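Local coordinates for protein aerobactin synthase IucA (Klebsiella pneumoniae subsp. pneumoniae, PDB 5JM8) that probably joins N6-acetyl-N6-hydroxylysine to citrate with ATP, as an NIS synthetase of the aerobactin siderophore pathway, at residues A[141-147]-A[365-370]; A[426-432]-A[443-447]; A[41-45]-A[88-92]. All blocks are in the same frame, centred on the assembly; numbering follows the deposited sequence.

Interaction 1: A[141-147]-A[365-370]. With ATP (adenosine-5'-triphosphate), chain I.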
loop_
_atom_site.group_PDB
_atom_site.type_symbol
_atom_site.label_atom_id
_atom_site.label_comp_id
_atom_site.label_asym_id
_atom_site.label_seq_id
_atom_site.Cartn_x
_atom_site.Cartn_y
_atom_site.Cartn_z
ATOM N N ALA A 141 18.261 -0.471 -5.013
ATOM C CA ALA A 141 19.473 -1.141 -5.469
ATOM C C ALA A 141 20.227 -0.285 -6.481
ATOM O O ALA A 141 21.455 -0.254 -6.481
ATOM C CB ALA A 141 19.132 -2.496 -6.075
ATOM N N GLU A 142 19.486 0.415 -7.334
ATOM C CA GLU A 142 20.093 1.201 -8.402
ATOM C C GLU A 142 20.870 2.399 -7.879
ATOM O O GLU A 142 21.691 2.965 -8.595
ATOM C CB GLU A 142 19.025 1.687 -9.382
ATOM C CG GLU A 142 18.459 0.606 -10.284
ATOM C CD GLU A 142 19.504 -0.040 -11.170
ATOM O OE1 GLU A 142 20.470 0.647 -11.554
ATOM O OE2 GLU A 142 19.359 -1.241 -11.480
ATOM N N GLN A 143 20.596 2.790 -6.638
ATOM C CA GLN A 143 21.253 3.947 -6.038
ATOM C C GLN A 143 22.119 3.564 -4.843
ATOM O O GLN A 143 22.610 4.434 -4.124
ATOM C CB GLN A 143 20.212 4.982 -5.612
ATOM C CG GLN A 143 19.458 5.601 -6.777
ATOM C CD GLN A 143 18.482 6.673 -6.335
ATOM O OE1 GLN A 143 17.908 6.599 -5.247
ATOM N NE2 GLN A 143 18.295 7.683 -7.177
ATOM N N ALA A 144 22.319 2.264 -4.647
ATOM C CA ALA A 144 23.065 1.770 -3.494
ATOM C C ALA A 144 24.531 1.509 -3.822
ATOM O O ALA A 144 25.304 1.111 -2.949
ATOM C CB ALA A 144 22.415 0.503 -2.957
ATOM N N LEU A 145 24.914 1.729 -5.076
ATOM C CA LEU A 145 26.304 1.555 -5.485
ATOM C C LEU A 145 27.111 2.831 -5.247
ATOM O O LEU A 145 26.938 3.827 -5.951
ATOM C CB LEU A 145 26.385 1.146 -6.960
ATOM C CG LEU A 145 27.786 0.877 -7.522
ATOM C CD1 LEU A 145 28.403 -0.351 -6.877
ATOM C CD2 LEU A 145 27.743 0.727 -9.034
ATOM N N LEU A 146 27.994 2.787 -4.253
ATOM C CA LEU A 146 28.819 3.937 -3.893
ATOM C C LEU A 146 30.280 3.730 -4.279
ATOM O O LEU A 146 31.039 4.690 -4.379
ATOM C CB LEU A 146 28.721 4.219 -2.391
ATOM C CG LEU A 146 27.340 4.570 -1.835
ATOM C CD1 LEU A 146 27.467 4.943 -0.366
ATOM C CD2 LEU A 146 26.677 5.697 -2.629
ATOM N N VAL A 147 30.675 2.478 -4.483
ATOM C CA VAL A 147 32.049 2.166 -4.858
ATOM C C VAL A 147 32.238 2.290 -6.363
ATOM O O VAL A 147 33.289 2.725 -6.831
ATOM C CB VAL A 147 32.450 0.743 -4.419
ATOM C CG1 VAL A 147 33.841 0.395 -4.934
ATOM C CG2 VAL A 147 32.398 0.622 -2.906
ATOM N N VAL A 365 25.368 -5.581 -9.438
ATOM C CA VAL A 365 26.576 -4.860 -9.044
ATOM C C VAL A 365 26.459 -4.230 -7.654
ATOM O O VAL A 365 27.456 -4.063 -6.953
ATOM C CB VAL A 365 26.919 -3.756 -10.071
ATOM C CG1 VAL A 365 25.843 -2.679 -10.097
ATOM C CG2 VAL A 365 28.275 -3.145 -9.765
ATOM N N SER A 366 25.241 -3.883 -7.261
ATOM C CA SER A 366 25.014 -3.270 -5.959
ATOM C C SER A 366 25.092 -4.312 -4.845
ATOM O O SER A 366 25.430 -3.993 -3.705
ATOM C CB SER A 366 23.654 -2.569 -5.931
ATOM O OG SER A 366 23.585 -1.566 -6.929
ATOM N N LEU A 367 24.790 -5.561 -5.186
ATOM C CA LEU A 367 24.754 -6.634 -4.200
ATOM C C LEU A 367 26.161 -7.115 -3.882
ATOM O O LEU A 367 26.525 -7.293 -2.720
ATOM C CB LEU A 367 23.903 -7.801 -4.707
ATOM C CG LEU A 367 22.438 -7.489 -5.008
ATOM C CD1 LEU A 367 21.784 -8.665 -5.708
ATOM C CD2 LEU A 367 21.687 -7.145 -3.731
ATOM N N THR A 368 26.948 -7.324 -4.928
ATOM C CA THR A 368 28.310 -7.816 -4.784
ATOM C C THR A 368 29.239 -6.783 -4.155
ATOM O O THR A 368 30.208 -7.146 -3.486
ATOM C CB THR A 368 28.897 -8.207 -6.134
ATOM O OG1 THR A 368 28.962 -7.040 -6.960
ATOM C CG2 THR A 368 28.039 -9.264 -6.808
ATOM N N GLN A 369 28.941 -5.505 -4.394
ATOM C CA GLN A 369 29.765 -4.391 -3.917
ATOM C C GLN A 369 30.201 -4.562 -2.469
ATOM O O GLN A 369 29.384 -4.826 -1.584
ATOM C CB GLN A 369 29.005 -3.063 -4.065
ATOM C CG GLN A 369 29.600 -1.885 -3.263
ATOM C CD GLN A 369 28.741 -0.630 -3.316
ATOM O OE1 GLN A 369 29.234 0.464 -3.586
ATOM N NE2 GLN A 369 27.453 -0.782 -3.046
ATOM N N ALA A 370 31.500 -4.405 -2.238
ATOM C CA ALA A 370 32.040 -4.456 -0.891
ATOM C C ALA A 370 31.469 -3.304 -0.076
ATOM O O ALA A 370 31.371 -2.177 -0.559
ATOM C CB ALA A 370 33.555 -4.398 -0.920
HETATM P PG ATP I . 22.250 1.525 -19.123
HETATM O O1G ATP I . 21.318 2.542 -18.515
HETATM O O2G ATP I . 22.275 0.210 -18.382
HETATM O O3G ATP I . 22.094 1.366 -20.616
HETATM P PB ATP I . 24.960 2.234 -19.904
HETATM O O1B ATP I . 25.713 3.505 -19.598
HETATM O O2B ATP I . 24.483 1.971 -21.315
HETATM O O3B ATP I . 23.732 2.120 -18.853
HETATM P PA ATP I . 27.404 0.746 -19.771
HETATM O O1A ATP I . 27.710 1.461 -21.063
HETATM O O2A ATP I . 27.664 -0.736 -19.655
HETATM O O3A ATP I . 25.852 0.983 -19.410
HETATM O "O5'" ATP I . 28.162 1.459 -18.546
HETATM C "C5'" ATP I . 27.963 0.925 -17.241
HETATM C "C4'" ATP I . 28.050 2.002 -16.170
HETATM O "O4'" ATP I . 27.901 1.372 -14.895
HETATM C "C3'" ATP I . 29.381 2.739 -16.162
HETATM O "O3'" ATP I . 29.147 4.154 -16.150
HETATM C "C2'" ATP I . 30.092 2.290 -14.900
HETATM O "O2'" ATP I . 30.719 3.379 -14.224
HETATM C "C1'" ATP I . 28.997 1.690 -14.034
HETATM N N9 ATP I . 29.449 0.459 -13.347
HETATM C C8 ATP I . 29.467 0.306 -12.013
HETATM N N7 ATP I . 29.930 -0.923 -11.676
HETATM C C5 ATP I . 30.214 -1.574 -12.818
HETATM C C6 ATP I . 30.735 -2.909 -13.172
HETATM N N6 ATP I . 31.042 -3.789 -12.190
HETATM N N1 ATP I . 30.887 -3.199 -14.485
HETATM C C2 ATP I . 30.577 -2.315 -15.453
HETATM N N3 ATP I . 30.099 -1.085 -15.195
HETATM C C4 ATP I . 29.898 -0.659 -13.922
#

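Interaction 2: A[426-432]-A[443-447]. With MG (magnesium ion), chain J; ATP (adenosine-5'-triphosphate), chain I.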
loop_
_atom_site.group_PDB
_atom_site.type_symbol
_atom_site.label_atom_id
_atom_site.label_comp_id
_atom_site.label_asym_id
_atom_site.label_seq_id
_atom_site.Cartn_x
_atom_site.Cartn_y
_atom_site.Cartn_z
ATOM N N ALA A 426 26.355 -9.240 -20.806
ATOM C CA ALA A 426 25.766 -8.926 -19.516
ATOM C C ALA A 426 26.797 -8.481 -18.486
ATOM O O ALA A 426 27.470 -9.310 -17.874
ATOM C CB ALA A 426 25.009 -10.125 -19.002
ATOM N N HIS A 427 26.902 -7.169 -18.287
ATOM C CA HIS A 427 27.666 -6.628 -17.170
ATOM C C HIS A 427 27.079 -7.111 -15.860
ATOM O O HIS A 427 26.017 -7.726 -15.817
ATOM C CB HIS A 427 27.658 -5.096 -17.153
ATOM C CG HIS A 427 28.400 -4.457 -18.280
ATOM N ND1 HIS A 427 27.781 -4.031 -19.435
ATOM C CD2 HIS A 427 29.709 -4.146 -18.420
ATOM C CE1 HIS A 427 28.679 -3.493 -20.241
ATOM N NE2 HIS A 427 29.856 -3.548 -19.647
ATOM N N GLN A 428 27.778 -6.797 -14.783
ATOM C CA GLN A 428 27.213 -6.890 -13.451
ATOM C C GLN A 428 26.163 -5.797 -13.257
ATOM O O GLN A 428 25.381 -5.824 -12.304
ATOM C CB GLN A 428 28.317 -6.749 -12.422
ATOM C CG GLN A 428 28.005 -7.354 -11.100
ATOM C CD GLN A 428 29.139 -7.187 -10.116
ATOM O OE1 GLN A 428 28.957 -7.392 -8.923
ATOM N NE2 GLN A 428 30.321 -6.820 -10.611
ATOM N N GLN A 429 26.171 -4.828 -14.167
ATOM C CA GLN A 429 25.245 -3.704 -14.131
ATOM C C GLN A 429 24.094 -3.882 -15.129
ATOM O O GLN A 429 23.074 -3.200 -15.029
ATOM C CB GLN A 429 26.003 -2.401 -14.411
ATOM C CG GLN A 429 25.172 -1.132 -14.245
ATOM C CD GLN A 429 24.638 -0.574 -15.553
ATOM O OE1 GLN A 429 24.997 -1.031 -16.638
ATOM N NE2 GLN A 429 23.777 0.431 -15.451
ATOM N N ASN A 430 24.258 -4.795 -16.085
ATOM C CA ASN A 430 23.196 -5.115 -17.037
ATOM C C ASN A 430 22.347 -6.285 -16.561
ATOM O O ASN A 430 21.332 -6.610 -17.171
ATOM C CB ASN A 430 23.782 -5.441 -18.409
ATOM C CG ASN A 430 24.403 -4.236 -19.077
ATOM O OD1 ASN A 430 24.189 -3.100 -18.657
ATOM N ND2 ASN A 430 25.169 -4.477 -20.132
ATOM N N ILE A 431 22.776 -6.913 -15.471
ATOM C CA ILE A 431 22.066 -8.050 -14.903
ATOM C C ILE A 431 21.168 -7.636 -13.743
ATOM O O ILE A 431 21.657 -7.235 -12.683
ATOM C CB ILE A 431 23.051 -9.124 -14.409
ATOM C CG1 ILE A 431 23.749 -9.779 -15.599
ATOM C CG2 ILE A 431 22.323 -10.190 -13.595
ATOM C CD1 ILE A 431 24.991 -10.570 -15.231
ATOM N N LEU A 432 19.858 -7.747 -13.949
ATOM C CA LEU A 432 18.893 -7.576 -12.871
ATOM C C LEU A 432 18.465 -8.955 -12.383
ATOM O O LEU A 432 17.905 -9.752 -13.138
ATOM C CB LEU A 432 17.686 -6.761 -13.334
ATOM C CG LEU A 432 18.007 -5.403 -13.964
ATOM C CD1 LEU A 432 16.750 -4.747 -14.520
ATOM C CD2 LEU A 432 18.684 -4.487 -12.954
ATOM N N LEU A 443 15.585 -13.602 -14.386
ATOM C CA LEU A 443 16.557 -12.636 -14.887
ATOM C C LEU A 443 15.881 -11.578 -15.748
ATOM O O LEU A 443 14.979 -11.880 -16.531
ATOM C CB LEU A 443 17.651 -13.342 -15.698
ATOM C CG LEU A 443 18.583 -12.451 -16.532
ATOM C CD1 LEU A 443 19.463 -11.595 -15.631
ATOM C CD2 LEU A 443 19.436 -13.274 -17.488
ATOM N N ILE A 444 16.326 -10.334 -15.597
ATOM C CA ILE A 444 15.945 -9.269 -16.513
ATOM C C ILE A 444 17.206 -8.561 -17.014
ATOM O O ILE A 444 17.944 -7.956 -16.234
ATOM C CB ILE A 444 14.989 -8.254 -15.855
ATOM C CG1 ILE A 444 13.747 -8.969 -15.313
ATOM C CG2 ILE A 444 14.587 -7.182 -16.863
ATOM C CD1 ILE A 444 12.800 -8.071 -14.540
ATOM N N TYR A 445 17.449 -8.657 -18.319
ATOM C CA TYR A 445 18.611 -8.032 -18.936
ATOM C C TYR A 445 18.291 -6.615 -19.385
ATOM O O TYR A 445 17.201 -6.339 -19.883
ATOM C CB TYR A 445 19.108 -8.851 -20.129
ATOM C CG TYR A 445 20.250 -8.186 -20.865
ATOM C CD1 TYR A 445 21.566 -8.385 -20.470
ATOM C CD2 TYR A 445 20.010 -7.347 -21.947
ATOM C CE1 TYR A 445 22.610 -7.774 -21.135
ATOM C CE2 TYR A 445 21.048 -6.731 -22.616
ATOM C CZ TYR A 445 22.344 -6.947 -22.206
ATOM O OH TYR A 445 23.376 -6.333 -22.873
ATOM N N ARG A 446 19.273 -5.734 -19.217
ATOM C CA ARG A 446 19.138 -4.322 -19.539
ATOM C C ARG A 446 20.318 -3.861 -20.391
ATOM O O ARG A 446 21.387 -4.464 -20.337
ATOM C CB ARG A 446 19.048 -3.508 -18.249
ATOM C CG ARG A 446 19.302 -2.029 -18.416
ATOM C CD ARG A 446 19.162 -1.319 -17.097
ATOM N NE ARG A 446 20.217 -1.684 -16.155
ATOM C CZ ARG A 446 20.133 -1.494 -14.843
ATOM N NH1 ARG A 446 19.039 -0.954 -14.320
ATOM N NH2 ARG A 446 21.132 -1.846 -14.049
ATOM N N ASP A 447 20.102 -2.800 -21.170
ATOM C CA ASP A 447 21.116 -2.200 -22.043
ATOM C C ASP A 447 21.260 -2.995 -23.338
ATOM O O ASP A 447 22.080 -3.907 -23.441
ATOM C CB ASP A 447 22.472 -2.092 -21.337
ATOM C CG ASP A 447 23.432 -1.150 -22.051
ATOM O OD1 ASP A 447 23.116 -0.710 -23.178
ATOM O OD2 ASP A 447 24.506 -0.857 -21.487
HETATM MG MG MG J . 24.697 -1.199 -18.903
HETATM P PG ATP I . 22.250 1.525 -19.123
HETATM O O1G ATP I . 21.318 2.542 -18.515
HETATM O O2G ATP I . 22.275 0.210 -18.382
HETATM O O3G ATP I . 22.094 1.366 -20.616
HETATM P PB ATP I . 24.960 2.234 -19.904
HETATM O O1B ATP I . 25.713 3.505 -19.598
HETATM O O2B ATP I . 24.483 1.971 -21.315
HETATM O O3B ATP I . 23.732 2.120 -18.853
HETATM P PA ATP I . 27.404 0.746 -19.771
HETATM O O1A ATP I . 27.710 1.461 -21.063
HETATM O O2A ATP I . 27.664 -0.736 -19.655
HETATM O O3A ATP I . 25.852 0.983 -19.410
HETATM O "O5'" ATP I . 28.162 1.459 -18.546
HETATM C "C5'" ATP I . 27.963 0.925 -17.241
HETATM C "C4'" ATP I . 28.050 2.002 -16.170
HETATM O "O4'" ATP I . 27.901 1.372 -14.895
HETATM C "C3'" ATP I . 29.381 2.739 -16.162
HETATM O "O3'" ATP I . 29.147 4.154 -16.150
HETATM C "C2'" ATP I . 30.092 2.290 -14.900
HETATM O "O2'" ATP I . 30.719 3.379 -14.224
HETATM C "C1'" ATP I . 28.997 1.690 -14.034
HETATM N N9 ATP I . 29.449 0.459 -13.347
HETATM C C8 ATP I . 29.467 0.306 -12.013
HETATM N N7 ATP I . 29.930 -0.923 -11.676
HETATM C C5 ATP I . 30.214 -1.574 -12.818
HETATM C C6 ATP I . 30.735 -2.909 -13.172
HETATM N N6 ATP I . 31.042 -3.789 -12.190
HETATM N N1 ATP I . 30.887 -3.199 -14.485
HETATM C C2 ATP I . 30.577 -2.315 -15.453
HETATM N N3 ATP I . 30.099 -1.085 -15.195
HETATM C C4 ATP I . 29.898 -0.659 -13.922
#

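Interaction 3: A[41-45]-A[88-92]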
loop_
_atom_site.group_PDB
_atom_site.type_symbol
_atom_site.label_atom_id
_atom_site.label_comp_id
_atom_site.label_asym_id
_atom_site.label_seq_id
_atom_site.Cartn_x
_atom_site.Cartn_y
_atom_site.Cartn_z
ATOM N N ILE A 41 53.115 -6.895 -2.025
ATOM C CA ILE A 41 54.178 -5.949 -2.324
ATOM C C ILE A 41 54.129 -5.490 -3.777
ATOM O O ILE A 41 54.029 -6.306 -4.695
ATOM C CB ILE A 41 55.563 -6.565 -2.021
ATOM C CG1 ILE A 41 55.669 -6.894 -0.529
ATOM C CG2 ILE A 41 56.687 -5.612 -2.429
ATOM C CD1 ILE A 41 56.853 -7.765 -0.167
ATOM N N ILE A 42 54.196 -4.176 -3.966
ATOM C CA ILE A 42 54.302 -3.577 -5.291
ATOM C C ILE A 42 55.618 -2.808 -5.373
ATOM O O ILE A 42 55.722 -1.704 -4.840
ATOM C CB ILE A 42 53.128 -2.632 -5.595
ATOM C CG1 ILE A 42 51.799 -3.387 -5.486
ATOM C CG2 ILE A 42 53.295 -2.021 -6.985
ATOM C CD1 ILE A 42 50.566 -2.515 -5.599
ATOM N N PRO A 43 56.633 -3.393 -6.030
ATOM C CA PRO A 43 57.946 -2.741 -6.083
ATOM C C PRO A 43 57.914 -1.400 -6.805
ATOM O O PRO A 43 57.220 -1.268 -7.811
ATOM C CB PRO A 43 58.810 -3.746 -6.853
ATOM C CG PRO A 43 58.104 -5.047 -6.725
ATOM C CD PRO A 43 56.653 -4.711 -6.690
ATOM N N LEU A 44 58.662 -0.427 -6.291
ATOM C CA LEU A 44 58.767 0.888 -6.917
ATOM C C LEU A 44 60.130 1.077 -7.580
ATOM O O LEU A 44 60.395 2.111 -8.193
ATOM C CB LEU A 44 58.536 1.995 -5.884
ATOM C CG LEU A 44 57.144 2.074 -5.253
ATOM C CD1 LEU A 44 57.130 3.112 -4.141
ATOM C CD2 LEU A 44 56.090 2.400 -6.301
ATOM N N GLY A 45 60.995 0.074 -7.452
ATOM C CA GLY A 45 62.341 0.156 -7.989
ATOM C C GLY A 45 63.227 1.045 -7.135
ATOM O O GLY A 45 62.736 1.768 -6.268
ATOM N N LEU A 88 53.090 7.735 -6.492
ATOM C CA LEU A 88 54.323 6.970 -6.621
ATOM C C LEU A 88 54.181 5.915 -7.711
ATOM O O LEU A 88 55.093 5.711 -8.510
ATOM C CB LEU A 88 54.694 6.309 -5.291
ATOM C CG LEU A 88 55.146 7.242 -4.166
ATOM C CD1 LEU A 88 55.333 6.472 -2.867
ATOM C CD2 LEU A 88 56.432 7.972 -4.539
ATOM N N ILE A 89 53.031 5.250 -7.742
ATOM C CA ILE A 89 52.778 4.206 -8.729
ATOM C C ILE A 89 52.641 4.798 -10.127
ATOM O O ILE A 89 53.081 4.198 -11.100
ATOM C CB ILE A 89 51.510 3.394 -8.386
ATOM C CG1 ILE A 89 51.744 2.572 -7.118
ATOM C CG2 ILE A 89 51.140 2.453 -9.532
ATOM C CD1 ILE A 89 50.489 1.970 -6.528
ATOM N N VAL A 90 52.018 5.967 -10.233
ATOM C CA VAL A 90 51.896 6.632 -11.528
ATOM C C VAL A 90 53.274 7.071 -12.028
ATOM O O VAL A 90 53.541 7.054 -13.229
ATOM C CB VAL A 90 50.949 7.849 -11.456
ATOM C CG1 VAL A 90 50.996 8.658 -12.752
ATOM C CG2 VAL A 90 49.523 7.394 -11.172
ATOM N N ASP A 91 54.150 7.460 -11.106
ATOM C CA ASP A 91 55.515 7.831 -11.469
ATOM C C ASP A 91 56.284 6.618 -11.989
ATOM O O ASP A 91 57.028 6.717 -12.964
ATOM C CB ASP A 91 56.250 8.441 -10.273
ATOM C CG ASP A 91 57.719 8.698 -10.563
ATOM O OD1 ASP A 91 58.024 9.698 -11.248
ATOM O OD2 ASP A 91 58.568 7.902 -10.107
ATOM N N LYS A 92 56.103 5.479 -11.323
ATOM C CA LYS A 92 56.705 4.223 -11.757
ATOM C C LYS A 92 56.300 3.905 -13.192
ATOM O O LYS A 92 57.121 3.471 -13.998
ATOM C CB LYS A 92 56.290 3.083 -10.821
ATOM C CG LYS A 92 56.688 1.684 -11.291
ATOM C CD LYS A 92 56.169 0.607 -10.340
ATOM C CE LYS A 92 56.435 -0.798 -10.879
ATOM N NZ LYS A 92 55.943 -1.869 -9.966
#

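Interaction 1: A[141-147]-A[365-370]
The amide of Gln369 is the flat group at the centre of this contact: Leu145 CD1 lies over one of its faces, 3.6 Å from Gln369 CD, while three backbone groups of 144-147 meet it around its rim. This joins the C-terminal end of helix 364-368 to the loop that follows helix 138-142, beside the adenine of ATP in the nucleotide pocket of an NIS synthetase. Gln369 is the first residue to leave the helix, and its side chain runs out extended, with CG turned opposite the backbone N (chi1 164°), until the amide reaches the loop. There OE1 accepts two consecutive peptide N-H groups. Leu146 N lies in the carbonyl plane on a lone pair, 2.7 Å from Gln369 OE1, and Val147 N approaches the same OE1 almost head-on at 2.6 Å. On the other arm of the amide, Gln369 NE2 donates to Ala144 O at 2.9 Å, a nearly straight bond (163°) whose acceptor lies in the amide plane. With both arms engaged, the rotation of the amide is fixed; Ala144 O also takes a bond from Trp128. One turn back along the helix, Ser366 OG donates to Ala141 O over a short 2.5 Å. Ala144 N reaches that oxygen too, so this one oxygen takes two donors, from opposite faces of its carbonyl plane. Val147 CG2 crosses the Gln369 side chain at a slant, against CG and OE1, and Cys18 of helix 14-26 lies against Val147. Leu145 and Val365 carry the contact to the nucleotide: Leu145 CD2 comes within 3.5 Å of ATP C8, and Val365 CG2 within 3.4 Å of ATP N7.

Interaction 2: A[426-432]-A[443-447]
Arg446 leaves its backbone extended and then bends at chi3 (68°), which swings its guanidinium back across the chain to the carbonyl of Gln429. Gln429 itself bends at chi2 (-99°), turning its amide oxygen toward the magnesium ion. Arg446 NH2 donates to Gln429 O at 2.6 Å, a nearly straight bond (167°) with the oxygen close to the guanidinium plane; Leu432 CD2 covers one face of the same group, offset toward its rim. The backbones run together here as well, Arg446 N donating to Asn430 O at 3.0 Å. These residues lie at the open end of the beta hairpin formed by strands 431-435 and 440-445. Leu432 and Ile444 are an antiparallel hydrogen-bonded pair whose N-H and C=O groups bond in both directions, and their CB atoms pack on one face of the sheet. Ile431 and Tyr445, the neighbouring non-hydrogen-bonded pair, point to the other face, where the Tyr445 ring meets Ala426 CA at its edge, 3.7 Å from CE1. Past the paired strands, both segments supply ligands to the magnesium ion. Asn430 OD1 binds magnesium at 2.0 Å, Gln429 OE1 at 2.3 Å and Asp447 OD2 at a longer 2.6 Å; ATP O3A, the bridge between the alpha and beta phosphates, also binds it. Asn430 ND2 is held by Leu425 O, which helps set the amide so that its oxygen, not its nitrogen, points to the metal. Gln429 NE2 bonds to Thr263 and makes only a weak bond to the gamma phosphate, while Asp447 OD1 forms a salt bridge with Lys278, itself hydrogen-bonded to ATP. The His427 ring has a phosphate oxygen over one face, ATP O2A lying 3.0 Å from His427 CE1.

Interaction 3: A[41-45]-A[88-92]
Leu44 lays its branched end over the flank of helix 82-96, where CD1 meets Leu88 CD1 at 4.0 Å and the two side chains cross at about a right angle. Its other methyl, Leu44 CD2, turns along the helix toward Ile89, 4.4 Å from CG1. Leu71 of strand 64-72 touches both leucines and extends this apolar patch across the sheet. One turn further along the helix, Lys92 stretches out fully, all four side-chain torsions near 180°, and carries its methylenes past Leu44 toward the strand. Lys92 NZ there donates to Pro43 O at 2.6 Å, approaching in the carbonyl plane. The same ammonium forms a salt bridge with Asp29, so the long chain ties the helix both to the strand end and to the loop before strand 31-32. Ile42 points toward the helix and crosses Lys92 at about a right angle, its CG2 4.0 Å from Lys92 NZ. Gly45, with a positive phi of 75°, follows Leu44 where the chain turns away, and together they face a single residue of the returning chain. That makes a classic beta bulge beside the hairpin of strands 39-43 and 49-54, in a five-stranded antiparallel meander with helix 82-96 packed against one face.

How the interactions relate
Interactions 1 and 2 line the same ATP site, their centres 14 Å apart. Interaction 1 meets the adenine, and interaction 2 adds the magnesium ion and the phosphates. They are tied directly by a salt bridge, Glu142 OE2 to Arg446 NH1 at 2.9 Å, and by packing of Val365 CB on Gln428 O at 3.4 Å. Arg446 thus connects segment 141-147 with the metal-binding segments. Interaction 3 stands apart in the N-terminal part of the chain: its centre is 30 Å from that of interaction 1 and 36 Å from that of interaction 2, with nearest atoms about 17 Å and 21 Å away. It is helix-on-sheet packing remote from the nucleotide.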